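Local coordinates for protein flavodoxin (Aquifex aeolicus, PDB 2ARK) that probably serves as a low-potential electron donor to redox enzymes, carrying its electrons on a bound FMN cofactor, at residues A[88-93]-A[159-164]; A[20-25]-A[37-42]; A[133-138]-A[155-160]; A[5-10]-A[163-168]. One frame throughout, in Å; residues are numbered along the deposited sequence.

Interaction 1 of 4, residues A[88-93]-A[159-164]; sequences GKIACA and RRLAEW
Leu161 reaches from helix 148-168 to the face of strand 90-97 that carries Ile90 and Cys92. CB leaves the helix with CG anti to the backbone N (chi1 -150°). That turn sets CG 3.9 Å from SG of Cys92, an apolar contact. Of the two methyls, CD1 turns to Val7 of strand 5-11, and CD2 lies over the backbone of strand 90-97, 4.0 Å from O of Ile90 and 4.2 Å from CG2 of Ile90, whose side chain runs past it in the opposite sense. Strand 90-93 and helix 159-164 run almost antiparallel, at 170° with axes 9.1 Å apart, where the helix packs on the parallel sheet of the flavodoxin-like fold. One turn on, CB of Trp164 stands 4.3 Å from Ile90 CG2, while its indole turns away from the strand and meets Phe123 edge to face. On the helix flank, where CD of Arg160 lies over one face of the Trp164 ring, Arg160 NE donates a nearly straight 2.7 Å bond to Glu163 OE1.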
loop_
_atom_site.group_PDB
_atom_site.type_symbol
_atom_site.label_atom_id
_atom_site.label_comp_id
_atom_site.label_asym_id
_atom_site.label_seq_id
_atom_site.Cartn_x
_atom_site.Cartn_y
_atom_site.Cartn_z
ATOM N N GLY A 88 8.441 14.020 -13.648
ATOM C CA GLY A 88 7.420 15.037 -13.897
ATOM C C GLY A 88 6.462 14.741 -15.041
ATOM O O GLY A 88 5.701 15.617 -15.451
ATOM N N LYS A 89 6.502 13.520 -15.574
ATOM C CA LYS A 89 5.412 13.051 -16.418
ATOM C C LYS A 89 4.243 12.839 -15.496
ATOM O O LYS A 89 4.443 12.651 -14.295
ATOM C CB LYS A 89 5.763 11.771 -17.188
ATOM C CG LYS A 89 6.565 12.059 -18.425
ATOM C CD LYS A 89 7.048 10.807 -19.116
ATOM C CE LYS A 89 8.294 11.143 -19.926
ATOM N NZ LYS A 89 8.022 12.197 -20.930
ATOM N N ILE A 90 3.036 12.911 -16.055
ATOM C CA ILE A 90 1.796 12.749 -15.315
ATOM C C ILE A 90 1.235 11.381 -15.674
ATOM O O ILE A 90 1.197 11.027 -16.858
ATOM C CB ILE A 90 0.792 13.881 -15.660
ATOM C CG1 ILE A 90 1.375 15.234 -15.225
ATOM C CG2 ILE A 90 -0.555 13.641 -14.996
ATOM C CD1 ILE A 90 0.672 16.439 -15.763
ATOM N N ALA A 91 0.843 10.601 -14.657
ATOM C CA ALA A 91 0.392 9.217 -14.858
ATOM C C ALA A 91 -0.730 8.814 -13.912
ATOM O O ALA A 91 -0.896 9.403 -12.850
ATOM C CB ALA A 91 1.554 8.242 -14.724
ATOM N N CYS A 92 -1.510 7.820 -14.345
ATOM C CA CYS A 92 -2.554 7.142 -13.552
ATOM C C CYS A 92 -2.581 5.655 -13.953
ATOM O O CYS A 92 -1.772 5.236 -14.787
ATOM C CB CYS A 92 -3.902 7.790 -13.811
ATOM S SG CYS A 92 -4.361 7.817 -15.580
ATOM N N ALA A 93 -3.521 4.894 -13.379
ATOM C CA ALA A 93 -3.523 3.430 -13.390
ATOM C C ALA A 93 -4.919 2.937 -13.684
ATOM O O ALA A 93 -5.888 3.643 -13.402
ATOM C CB ALA A 93 -3.042 2.871 -11.990
ATOM N N ARG A 159 -10.019 11.202 -19.748
ATOM C CA ARG A 159 -10.510 12.590 -19.710
ATOM C C ARG A 159 -9.722 13.444 -18.714
ATOM O O ARG A 159 -9.234 14.516 -19.065
ATOM C CB ARG A 159 -11.973 12.599 -19.253
ATOM C CG ARG A 159 -12.902 13.614 -19.861
ATOM C CD ARG A 159 -12.355 15.011 -20.104
ATOM N NE ARG A 159 -12.657 15.376 -21.476
ATOM C CZ ARG A 159 -13.505 16.307 -21.904
ATOM N NH1 ARG A 159 -14.153 17.122 -21.093
ATOM N NH2 ARG A 159 -13.659 16.436 -23.195
ATOM N N ARG A 160 -9.653 12.979 -17.467
ATOM C CA ARG A 160 -8.942 13.701 -16.427
ATOM C C ARG A 160 -7.438 13.734 -16.703
ATOM O O ARG A 160 -6.783 14.745 -16.459
ATOM C CB ARG A 160 -9.278 13.145 -15.037
ATOM C CG ARG A 160 -8.853 14.042 -13.847
ATOM C CD ARG A 160 -9.435 15.471 -13.827
ATOM N NE ARG A 160 -10.818 15.559 -14.313
ATOM C CZ ARG A 160 -11.905 15.155 -13.638
ATOM N NH1 ARG A 160 -11.802 14.629 -12.418
ATOM N NH2 ARG A 160 -13.105 15.280 -14.195
ATOM N N LEU A 161 -6.896 12.636 -17.228
ATOM C CA LEU A 161 -5.499 12.600 -17.661
ATOM C C LEU A 161 -5.228 13.695 -18.679
ATOM O O LEU A 161 -4.264 14.451 -18.534
ATOM C CB LEU A 161 -5.171 11.253 -18.280
ATOM C CG LEU A 161 -3.758 10.666 -18.211
ATOM C CD1 LEU A 161 -3.557 9.765 -19.399
ATOM C CD2 LEU A 161 -2.597 11.677 -18.051
ATOM N N ALA A 162 -6.094 13.798 -19.684
ATOM C CA ALA A 162 -5.914 14.754 -20.775
ATOM C C ALA A 162 -6.068 16.179 -20.257
ATOM O O ALA A 162 -5.348 17.089 -20.682
ATOM C CB ALA A 162 -6.905 14.481 -21.882
ATOM N N GLU A 163 -7.007 16.355 -19.337
ATOM C CA GLU A 163 -7.237 17.620 -18.653
ATOM C C GLU A 163 -6.057 18.054 -17.785
ATOM O O GLU A 163 -5.701 19.213 -17.796
ATOM C CB GLU A 163 -8.513 17.526 -17.837
ATOM C CG GLU A 163 -9.781 17.546 -18.702
ATOM C CD GLU A 163 -11.065 17.189 -17.914
ATOM O OE1 GLU A 163 -10.946 16.552 -16.831
ATOM O OE2 GLU A 163 -12.181 17.526 -18.395
ATOM N N TRP A 164 -5.430 17.131 -17.049
ATOM C CA TRP A 164 -4.254 17.500 -16.244
ATOM C C TRP A 164 -3.066 17.847 -17.156
ATOM O O TRP A 164 -2.310 18.788 -16.885
ATOM C CB TRP A 164 -3.842 16.389 -15.265
ATOM C CG TRP A 164 -4.768 16.115 -14.095
ATOM C CD1 TRP A 164 -4.920 14.929 -13.483
ATOM C CD2 TRP A 164 -5.639 17.037 -13.403
ATOM N NE1 TRP A 164 -5.827 15.023 -12.453
ATOM C CE2 TRP A 164 -6.282 16.303 -12.371
ATOM C CE3 TRP A 164 -5.946 18.399 -13.555
ATOM C CZ2 TRP A 164 -7.218 16.870 -11.499
ATOM C CZ3 TRP A 164 -6.879 18.980 -12.680
ATOM C CH2 TRP A 164 -7.501 18.201 -11.658
#

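Interaction 2 of 4, residues A[20-25]-A[37-42]; sequences KMAELV and VRLKHV
Ala22 and Glu23 are the residues of helix segment 20-25 that meet strand segment 37-42, and both do so through one side chain, Leu39. In sequence order, Met21, a selenomethionine, is directed instead at Phe94 and Ser96 of strand 90-97. Ala22 comes next, its CB directed at the strand and 3.8 Å from CD1 of Leu39; CD1 of Leu39 also lies 3.8 Å from O of Ala22. Glu23 adds the aliphatic part of its chain, with CG 4.0 Å from CD2 of Leu39, and the two side chains cross at a slant. With CG anti to the backbone N (chi1 175°) the fork of Leu39 reaches the helix, CD1 at Ala22 and CD2 at Glu23. The nearest CA atoms, those of Glu23 and Leu39, are 7.5 Å apart. Helix 17-30 is the crossover helix of the beta-alpha-beta unit formed with strands 5-11 and 35-41, and Leu39 and Ala22 also share Val9 and Tyr11 of the neighbouring strand 5-11. With no hydrogen bond between the segments, cohesion here rests on van der Waals packing, and Glu23 contributes methylene rather than charge.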
loop_
_atom_site.group_PDB
_atom_site.type_symbol
_atom_site.label_atom_id
_atom_site.label_comp_id
_atom_site.label_asym_id
_atom_site.label_seq_id
_atom_site.Cartn_x
_atom_site.Cartn_y
_atom_site.Cartn_z
ATOM N N LYS A 20 -10.212 -3.767 -23.331
ATOM C CA LYS A 20 -11.469 -3.027 -23.447
ATOM C C LYS A 20 -11.471 -1.755 -22.564
ATOM O O LYS A 20 -11.860 -0.681 -23.033
ATOM C CB LYS A 20 -12.674 -3.939 -23.170
ATOM C CG LYS A 20 -13.116 -4.777 -24.397
ATOM C CD LYS A 20 -12.096 -5.895 -24.736
ATOM C CE LYS A 20 -11.883 -6.183 -26.279
ATOM N NZ LYS A 20 -10.599 -6.975 -26.563
HETATM N N MSE A 21 -10.989 -1.857 -21.319
HETATM C CA MSE A 21 -10.761 -0.657 -20.494
HETATM C C MSE A 21 -9.838 0.344 -21.158
HETATM O O MSE A 21 -10.110 1.522 -21.128
HETATM C CB MSE A 21 -10.161 -0.998 -19.140
HETATM C CG MSE A 21 -10.986 -1.928 -18.300
HETATM SE SE MSE A 21 -10.163 -2.207 -16.549
HETATM C CE MSE A 21 -10.751 -0.505 -15.634
ATOM N N ALA A 22 -8.753 -0.126 -21.756
ATOM C CA ALA A 22 -7.705 0.743 -22.331
ATOM C C ALA A 22 -8.233 1.552 -23.494
ATOM O O ALA A 22 -7.846 2.711 -23.696
ATOM C CB ALA A 22 -6.548 -0.094 -22.778
ATOM N N GLU A 23 -9.144 0.928 -24.249
ATOM C CA GLU A 23 -9.722 1.555 -25.425
ATOM C C GLU A 23 -10.638 2.690 -24.989
ATOM O O GLU A 23 -10.696 3.731 -25.648
ATOM C CB GLU A 23 -10.486 0.534 -26.256
ATOM C CG GLU A 23 -9.625 -0.375 -27.082
ATOM C CD GLU A 23 -10.394 -1.579 -27.626
ATOM O OE1 GLU A 23 -11.528 -1.844 -27.173
ATOM O OE2 GLU A 23 -9.870 -2.280 -28.518
ATOM N N LEU A 24 -11.340 2.479 -23.875
ATOM C CA LEU A 24 -12.252 3.458 -23.299
ATOM C C LEU A 24 -11.517 4.608 -22.634
ATOM O O LEU A 24 -11.953 5.760 -22.740
ATOM C CB LEU A 24 -13.197 2.792 -22.309
ATOM C CG LEU A 24 -14.294 1.946 -22.982
ATOM C CD1 LEU A 24 -14.879 0.912 -22.010
ATOM C CD2 LEU A 24 -15.379 2.811 -23.635
ATOM N N VAL A 25 -10.397 4.299 -21.975
ATOM C CA VAL A 25 -9.504 5.340 -21.439
ATOM C C VAL A 25 -9.012 6.260 -22.582
ATOM O O VAL A 25 -9.042 7.493 -22.472
ATOM C CB VAL A 25 -8.296 4.731 -20.639
ATOM C CG1 VAL A 25 -7.311 5.825 -20.205
ATOM C CG2 VAL A 25 -8.780 3.962 -19.441
ATOM N N VAL A 37 -3.405 10.884 -28.732
ATOM C CA VAL A 37 -3.337 9.636 -27.953
ATOM C C VAL A 37 -2.605 8.497 -28.699
ATOM O O VAL A 37 -2.815 8.287 -29.881
ATOM C CB VAL A 37 -4.773 9.205 -27.480
ATOM C CG1 VAL A 37 -4.764 7.873 -26.703
ATOM C CG2 VAL A 37 -5.391 10.311 -26.637
ATOM N N ARG A 38 -1.731 7.784 -27.994
ATOM C CA ARG A 38 -1.142 6.560 -28.530
ATOM C C ARG A 38 -1.700 5.455 -27.650
ATOM O O ARG A 38 -1.668 5.593 -26.430
ATOM C CB ARG A 38 0.396 6.606 -28.474
ATOM C CG ARG A 38 1.025 6.776 -29.796
ATOM C CD ARG A 38 2.012 7.940 -29.928
ATOM N NE ARG A 38 3.404 7.510 -29.874
ATOM C CZ ARG A 38 4.421 8.097 -30.499
ATOM N NH1 ARG A 38 4.246 9.153 -31.273
ATOM N NH2 ARG A 38 5.636 7.593 -30.362
ATOM N N LEU A 39 -2.251 4.397 -28.260
ATOM C CA LEU A 39 -2.719 3.190 -27.526
ATOM C C LEU A 39 -1.833 1.983 -27.863
ATOM O O LEU A 39 -1.753 1.559 -29.031
ATOM C CB LEU A 39 -4.179 2.913 -27.871
ATOM C CG LEU A 39 -4.914 1.675 -27.354
ATOM C CD1 LEU A 39 -4.946 1.584 -25.792
ATOM C CD2 LEU A 39 -6.326 1.619 -27.948
ATOM N N LYS A 40 -1.129 1.443 -26.867
ATOM C CA LYS A 40 -0.242 0.275 -27.124
ATOM C C LYS A 40 -0.412 -0.856 -26.121
ATOM O O LYS A 40 -0.574 -0.604 -24.956
ATOM C CB LYS A 40 1.239 0.679 -27.135
ATOM C CG LYS A 40 1.579 1.944 -27.929
ATOM C CD LYS A 40 2.121 1.683 -29.311
ATOM C CE LYS A 40 2.324 3.043 -30.049
ATOM N NZ LYS A 40 3.270 3.074 -31.269
ATOM N N HIS A 41 -0.381 -2.099 -26.583
ATOM C CA HIS A 41 -0.137 -3.242 -25.706
ATOM C C HIS A 41 1.358 -3.170 -25.244
ATOM O O HIS A 41 2.224 -2.680 -25.984
ATOM C CB HIS A 41 -0.479 -4.555 -26.443
ATOM C CG HIS A 41 -0.223 -5.794 -25.643
ATOM N ND1 HIS A 41 -1.084 -6.247 -24.667
ATOM C CD2 HIS A 41 0.799 -6.682 -25.675
ATOM C CE1 HIS A 41 -0.594 -7.347 -24.117
ATOM N NE2 HIS A 41 0.551 -7.629 -24.708
ATOM N N VAL A 42 1.645 -3.631 -24.027
ATOM C CA VAL A 42 3.017 -3.661 -23.514
ATOM C C VAL A 42 4.084 -4.280 -24.471
ATOM O O VAL A 42 5.203 -3.758 -24.546
ATOM C CB VAL A 42 3.104 -4.290 -22.091
ATOM C CG1 VAL A 42 2.732 -5.741 -22.097
ATOM C CG2 VAL A 42 4.479 -4.139 -21.533
#

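Interaction 3 of 4, residues A[133-138]-A[155-160]; sequences FTLHYG and RRLGRR
Leu135 carries most of the contact with helix segment 155-160, and its conformation is unusual. CG sits between the backbone N and the carbonyl carbon (chi1 55°), the crowded position for a leucine, and chi2 of 145° lies well off a staggered value. This pose lays CD1 against the start of Leu157, 3.8 Å from its N and 4.0 Å from its CB. The same methyl is 4.3 Å from CB of Arg156. Beyond that CB the arginine leads away from Leu135, and its guanidinium forms salt bridges with Glu152 and Asp127. Segment 133-138 belongs to the connection between strands 121-128 and 139-142 in the flavodoxin-like fold, and here it packs against helix 148-168, which lies on the parallel sheet. Leu157 holds its CG anti to the backbone N (chi1 -169°), which directs its branches to the sheet, where they touch Cys92 and Phe94. Its CD1 comes 4.3 Å from CA of Gly138, where the nearest CA atoms, those of Gly138 and Leu157, are 7.0 Å apart. The turn leading to that glycine is closed by a 3.2 Å bond from N of Gly138 to O of Leu135. On the side of the turn facing away from the helix, the hydroxyl of Tyr137 bonds to Asn117 and to the carbonyl O of Thr113, both of the second subunit.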
loop_
_atom_site.group_PDB
_atom_site.type_symbol
_atom_site.label_atom_id
_atom_site.label_comp_id
_atom_site.label_asym_id
_atom_site.label_seq_id
_atom_site.Cartn_x
_atom_site.Cartn_y
_atom_site.Cartn_z
ATOM N N PHE A 133 -20.370 4.516 -7.845
ATOM C CA PHE A 133 -19.312 4.089 -8.715
ATOM C C PHE A 133 -18.285 5.198 -8.973
ATOM O O PHE A 133 -18.600 6.227 -9.593
ATOM C CB PHE A 133 -19.857 3.483 -10.027
ATOM C CG PHE A 133 -18.943 2.458 -10.621
ATOM C CD1 PHE A 133 -17.939 2.833 -11.515
ATOM C CD2 PHE A 133 -19.032 1.130 -10.239
ATOM C CE1 PHE A 133 -17.036 1.893 -12.025
ATOM C CE2 PHE A 133 -18.157 0.167 -10.764
ATOM C CZ PHE A 133 -17.146 0.554 -11.649
ATOM N N THR A 134 -17.048 4.950 -8.521
ATOM C CA THR A 134 -15.972 5.926 -8.643
ATOM C C THR A 134 -14.622 5.323 -9.067
ATOM O O THR A 134 -14.551 4.176 -9.524
ATOM C CB THR A 134 -15.883 6.831 -7.392
ATOM O OG1 THR A 134 -15.079 7.969 -7.682
ATOM C CG2 THR A 134 -15.355 6.098 -6.155
ATOM N N LEU A 135 -13.548 6.103 -8.949
ATOM C CA LEU A 135 -12.265 5.703 -9.507
ATOM C C LEU A 135 -11.118 6.441 -8.814
ATOM O O LEU A 135 -10.177 6.952 -9.458
ATOM C CB LEU A 135 -12.270 5.903 -11.035
ATOM C CG LEU A 135 -12.602 7.242 -11.721
ATOM C CD1 LEU A 135 -11.732 7.398 -12.985
ATOM C CD2 LEU A 135 -14.114 7.377 -12.041
ATOM N N HIS A 136 -11.174 6.426 -7.479
ATOM C CA HIS A 136 -10.264 7.199 -6.634
ATOM C C HIS A 136 -8.768 6.931 -6.794
ATOM O O HIS A 136 -7.945 7.838 -6.571
ATOM C CB HIS A 136 -10.662 7.080 -5.142
ATOM C CG HIS A 136 -11.952 7.743 -4.809
ATOM N ND1 HIS A 136 -12.689 8.454 -5.730
ATOM C CD2 HIS A 136 -12.631 7.831 -3.641
ATOM C CE1 HIS A 136 -13.770 8.940 -5.152
ATOM N NE2 HIS A 136 -13.754 8.581 -3.882
ATOM N N TYR A 137 -8.420 5.688 -7.111
ATOM C CA TYR A 137 -7.001 5.278 -7.293
ATOM C C TYR A 137 -6.719 4.846 -8.727
ATOM O O TYR A 137 -5.583 4.529 -9.097
ATOM C CB TYR A 137 -6.557 4.247 -6.220
ATOM C CG TYR A 137 -6.775 4.881 -4.870
ATOM C CD1 TYR A 137 -7.934 4.613 -4.120
ATOM C CD2 TYR A 137 -5.899 5.856 -4.409
ATOM C CE1 TYR A 137 -8.184 5.290 -2.884
ATOM C CE2 TYR A 137 -6.140 6.561 -3.179
ATOM C CZ TYR A 137 -7.273 6.258 -2.423
ATOM O OH TYR A 137 -7.499 6.938 -1.218
ATOM N N GLY A 138 -7.764 4.876 -9.537
ATOM C CA GLY A 138 -7.662 4.540 -10.949
ATOM C C GLY A 138 -8.949 3.870 -11.339
ATOM O O GLY A 138 -9.757 3.509 -10.469
ATOM N N ARG A 155 -13.565 5.952 -19.431
ATOM C CA ARG A 155 -13.527 7.202 -20.128
ATOM C C ARG A 155 -13.077 8.359 -19.236
ATOM O O ARG A 155 -12.220 9.156 -19.641
ATOM C CB ARG A 155 -14.895 7.484 -20.711
ATOM C CG ARG A 155 -15.333 6.560 -21.825
ATOM C CD ARG A 155 -16.539 7.190 -22.574
ATOM N NE ARG A 155 -17.222 6.185 -23.385
ATOM C CZ ARG A 155 -18.322 5.526 -23.014
ATOM N NH1 ARG A 155 -18.906 5.794 -21.845
ATOM N NH2 ARG A 155 -18.853 4.605 -23.825
ATOM N N ARG A 156 -13.630 8.452 -18.031
ATOM C CA ARG A 156 -13.297 9.568 -17.141
ATOM C C ARG A 156 -11.803 9.666 -16.790
ATOM O O ARG A 156 -11.243 10.781 -16.726
ATOM C CB ARG A 156 -14.132 9.552 -15.855
ATOM C CG ARG A 156 -13.984 10.840 -15.037
ATOM C CD ARG A 156 -14.502 12.062 -15.855
ATOM N NE ARG A 156 -15.763 11.705 -16.489
ATOM C CZ ARG A 156 -16.956 11.856 -15.928
ATOM N NH1 ARG A 156 -18.028 11.465 -16.580
ATOM N NH2 ARG A 156 -17.080 12.411 -14.736
ATOM N N LEU A 157 -11.177 8.509 -16.552
ATOM C CA LEU A 157 -9.745 8.452 -16.325
ATOM C C LEU A 157 -8.937 9.149 -17.414
ATOM O O LEU A 157 -8.114 10.001 -17.117
ATOM C CB LEU A 157 -9.278 7.009 -16.159
ATOM C CG LEU A 157 -7.814 6.944 -15.649
ATOM C CD1 LEU A 157 -7.651 7.376 -14.128
ATOM C CD2 LEU A 157 -7.231 5.599 -15.924
ATOM N N GLY A 158 -9.182 8.779 -18.677
ATOM C CA GLY A 158 -8.470 9.353 -19.811
ATOM C C GLY A 158 -8.755 10.830 -19.976
ATOM O O GLY A 158 -7.849 11.602 -20.318
ATOM N N ARG A 159 -10.019 11.202 -19.748
ATOM C CA ARG A 159 -10.510 12.590 -19.710
ATOM C C ARG A 159 -9.722 13.444 -18.714
ATOM O O ARG A 159 -9.234 14.516 -19.065
ATOM C CB ARG A 159 -11.973 12.599 -19.253
ATOM C CG ARG A 159 -12.902 13.614 -19.861
ATOM C CD ARG A 159 -12.355 15.011 -20.104
ATOM N NE ARG A 159 -12.657 15.376 -21.476
ATOM C CZ ARG A 159 -13.505 16.307 -21.904
ATOM N NH1 ARG A 159 -14.153 17.122 -21.093
ATOM N NH2 ARG A 159 -13.659 16.436 -23.195
ATOM N N ARG A 160 -9.653 12.979 -17.467
ATOM C CA ARG A 160 -8.942 13.701 -16.427
ATOM C C ARG A 160 -7.438 13.734 -16.703
ATOM O O ARG A 160 -6.783 14.745 -16.459
ATOM C CB ARG A 160 -9.278 13.145 -15.037
ATOM C CG ARG A 160 -8.853 14.042 -13.847
ATOM C CD ARG A 160 -9.435 15.471 -13.827
ATOM N NE ARG A 160 -10.818 15.559 -14.313
ATOM C CZ ARG A 160 -11.905 15.155 -13.638
ATOM N NH1 ARG A 160 -11.802 14.629 -12.418
ATOM N NH2 ARG A 160 -13.105 15.280 -14.195
#

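Interaction 4 of 4, residues A[5-10]-A[163-168]; sequences GKVLVI and EWVAIF
Val165 of helix 148-168 abuts the start of strand 5-11, a strand of the parallel sheet in this flavodoxin-like alpha/beta fold. Strand 5-10 and helix 163-168 run roughly antiparallel, at 146°, with 8.2 Å between their axes at closest approach. The tight part is at Gly5: CG1 of Val165 lies 3.6 Å from CA of Gly5, and the two CA atoms are 6.0 Å apart. Gly5, with no side chain, meets the methyl through its bare CA. CG1 is anti to the backbone N of Val165 (chi1 164°), which brings it over the strand and also 4.2 Å from N of Lys6. That backbone N-H is bonded to OD2 of Asp54, on which Val165 also packs. The looser part comes at Lys6 and Val7. The partly exposed Lys6 directs its side chain away from the helix and makes a cation-pi contact with Trp52. Val7 also packs on Thr35 and Val37 of strand 35-41 and on Ala29 of helix 17-30. Past Val7 the strand draws away from this segment of the helix. The last direct touch is a light one between methyls, with CG2 of Val7 4.3 Å from CG2 of Val165.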
loop_
_atom_site.group_PDB
_atom_site.type_symbol
_atom_site.label_atom_id
_atom_site.label_comp_id
_atom_site.label_asym_id
_atom_site.label_seq_id
_atom_site.Cartn_x
_atom_site.Cartn_y
_atom_site.Cartn_z
ATOM N N GLY A 5 -1.635 18.051 -26.379
ATOM C CA GLY A 5 -1.336 17.174 -25.250
ATOM C C GLY A 5 -1.056 15.778 -25.771
ATOM O O GLY A 5 -1.747 15.290 -26.647
ATOM N N LYS A 6 -0.015 15.149 -25.251
ATOM C CA LYS A 6 0.430 13.832 -25.703
ATOM C C LYS A 6 0.146 12.809 -24.593
ATOM O O LYS A 6 0.737 12.892 -23.502
ATOM C CB LYS A 6 1.933 13.870 -26.029
ATOM C CG LYS A 6 2.289 14.509 -27.343
ATOM C CD LYS A 6 3.443 15.468 -27.153
ATOM C CE LYS A 6 4.795 14.885 -27.517
ATOM N NZ LYS A 6 5.882 15.743 -26.971
ATOM N N VAL A 7 -0.789 11.891 -24.874
ATOM C CA VAL A 7 -1.218 10.857 -23.921
ATOM C C VAL A 7 -0.889 9.427 -24.404
ATOM O O VAL A 7 -1.202 9.038 -25.535
ATOM C CB VAL A 7 -2.730 11.030 -23.567
ATOM C CG1 VAL A 7 -3.291 9.829 -22.818
ATOM C CG2 VAL A 7 -2.939 12.279 -22.734
ATOM N N LEU A 8 -0.244 8.652 -23.544
ATOM C CA LEU A 8 0.067 7.238 -23.812
ATOM C C LEU A 8 -0.847 6.375 -22.976
ATOM O O LEU A 8 -0.874 6.484 -21.739
ATOM C CB LEU A 8 1.516 6.913 -23.433
ATOM C CG LEU A 8 2.344 5.815 -24.119
ATOM C CD1 LEU A 8 3.266 5.165 -23.100
ATOM C CD2 LEU A 8 1.588 4.713 -24.959
ATOM N N VAL A 9 -1.620 5.533 -23.638
ATOM C CA VAL A 9 -2.356 4.503 -22.927
ATOM C C VAL A 9 -1.626 3.204 -23.220
ATOM O O VAL A 9 -1.587 2.760 -24.349
ATOM C CB VAL A 9 -3.850 4.435 -23.328
ATOM C CG1 VAL A 9 -4.610 3.389 -22.466
ATOM C CG2 VAL A 9 -4.476 5.798 -23.183
ATOM N N ILE A 10 -1.020 2.619 -22.194
ATOM C CA ILE A 10 -0.243 1.397 -22.382
ATOM C C ILE A 10 -0.858 0.335 -21.467
ATOM O O ILE A 10 -1.177 0.641 -20.335
ATOM C CB ILE A 10 1.279 1.675 -22.113
ATOM C CG1 ILE A 10 2.129 0.479 -22.442
ATOM C CG2 ILE A 10 1.567 2.169 -20.652
ATOM C CD1 ILE A 10 3.526 0.582 -21.725
ATOM N N GLU A 163 -7.007 16.355 -19.337
ATOM C CA GLU A 163 -7.237 17.620 -18.653
ATOM C C GLU A 163 -6.057 18.054 -17.785
ATOM O O GLU A 163 -5.701 19.213 -17.796
ATOM C CB GLU A 163 -8.513 17.526 -17.837
ATOM C CG GLU A 163 -9.781 17.546 -18.702
ATOM C CD GLU A 163 -11.065 17.189 -17.914
ATOM O OE1 GLU A 163 -10.946 16.552 -16.831
ATOM O OE2 GLU A 163 -12.181 17.526 -18.395
ATOM N N TRP A 164 -5.430 17.131 -17.049
ATOM C CA TRP A 164 -4.254 17.500 -16.244
ATOM C C TRP A 164 -3.066 17.847 -17.156
ATOM O O TRP A 164 -2.310 18.788 -16.885
ATOM C CB TRP A 164 -3.842 16.389 -15.265
ATOM C CG TRP A 164 -4.768 16.115 -14.095
ATOM C CD1 TRP A 164 -4.920 14.929 -13.483
ATOM C CD2 TRP A 164 -5.639 17.037 -13.403
ATOM N NE1 TRP A 164 -5.827 15.023 -12.453
ATOM C CE2 TRP A 164 -6.282 16.303 -12.371
ATOM C CE3 TRP A 164 -5.946 18.399 -13.555
ATOM C CZ2 TRP A 164 -7.218 16.870 -11.499
ATOM C CZ3 TRP A 164 -6.879 18.980 -12.680
ATOM C CH2 TRP A 164 -7.501 18.201 -11.658
ATOM N N VAL A 165 -2.905 17.077 -18.233
ATOM C CA VAL A 165 -1.913 17.414 -19.264
ATOM C C VAL A 165 -2.150 18.811 -19.830
ATOM O O VAL A 165 -1.223 19.586 -19.950
ATOM C CB VAL A 165 -1.878 16.378 -20.396
ATOM C CG1 VAL A 165 -1.136 16.936 -21.640
ATOM C CG2 VAL A 165 -1.258 15.064 -19.898
ATOM N N ALA A 166 -3.401 19.124 -20.139
ATOM C CA ALA A 166 -3.811 20.406 -20.711
ATOM C C ALA A 166 -3.582 21.579 -19.765
ATOM O O ALA A 166 -3.217 22.682 -20.204
ATOM C CB ALA A 166 -5.283 20.346 -21.100
ATOM N N ILE A 167 -3.836 21.349 -18.480
ATOM C CA ILE A 167 -3.689 22.381 -17.448
ATOM C C ILE A 167 -2.222 22.634 -17.148
ATOM O O ILE A 167 -1.744 23.761 -17.269
ATOM C CB ILE A 167 -4.466 22.010 -16.149
ATOM C CG1 ILE A 167 -5.967 22.159 -16.389
ATOM C CG2 ILE A 167 -4.049 22.878 -14.961
ATOM C CD1 ILE A 167 -6.817 21.508 -15.305
ATOM N N PHE A 168 -1.517 21.565 -16.803
ATOM C CA PHE A 168 -0.170 21.639 -16.271
ATOM C C PHE A 168 0.957 21.650 -17.285
ATOM O O PHE A 168 2.013 22.189 -16.982
ATOM C CB PHE A 168 0.041 20.519 -15.244
ATOM C CG PHE A 168 -0.937 20.574 -14.111
ATOM C CD1 PHE A 168 -1.788 19.500 -13.856
ATOM C CD2 PHE A 168 -1.043 21.736 -13.319
ATOM C CE1 PHE A 168 -2.713 19.557 -12.810
ATOM C CE2 PHE A 168 -1.959 21.813 -12.285
ATOM C CZ PHE A 168 -2.806 20.719 -12.028
#

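Interactions 1, 3 and 4 are buried and share helix 148-168, met at successive levels: segment 133-138 packs on its middle, strand 90-97 farther along, and strand 5-11 near its end. Interactions 1 and 3 interlock where Cys92 SG lies 3.6 Å from Leu157 CG, and 1 and 4 where Leu161 CD1 lies 3.4 Å from Val7 CG1. Interaction 2, only partly buried, lies on helix 17-30 yet joins the same sheet through the neighbouring strands 35-41 and 5-11. All four lack hydrogen bonds between their segments. Charged pairs flank the contacts, among them the Arg160-Glu163 bridge; the contacts themselves are packing, a methyl on a bare glycine CA in interaction 4 and a leucine fork in interaction 2.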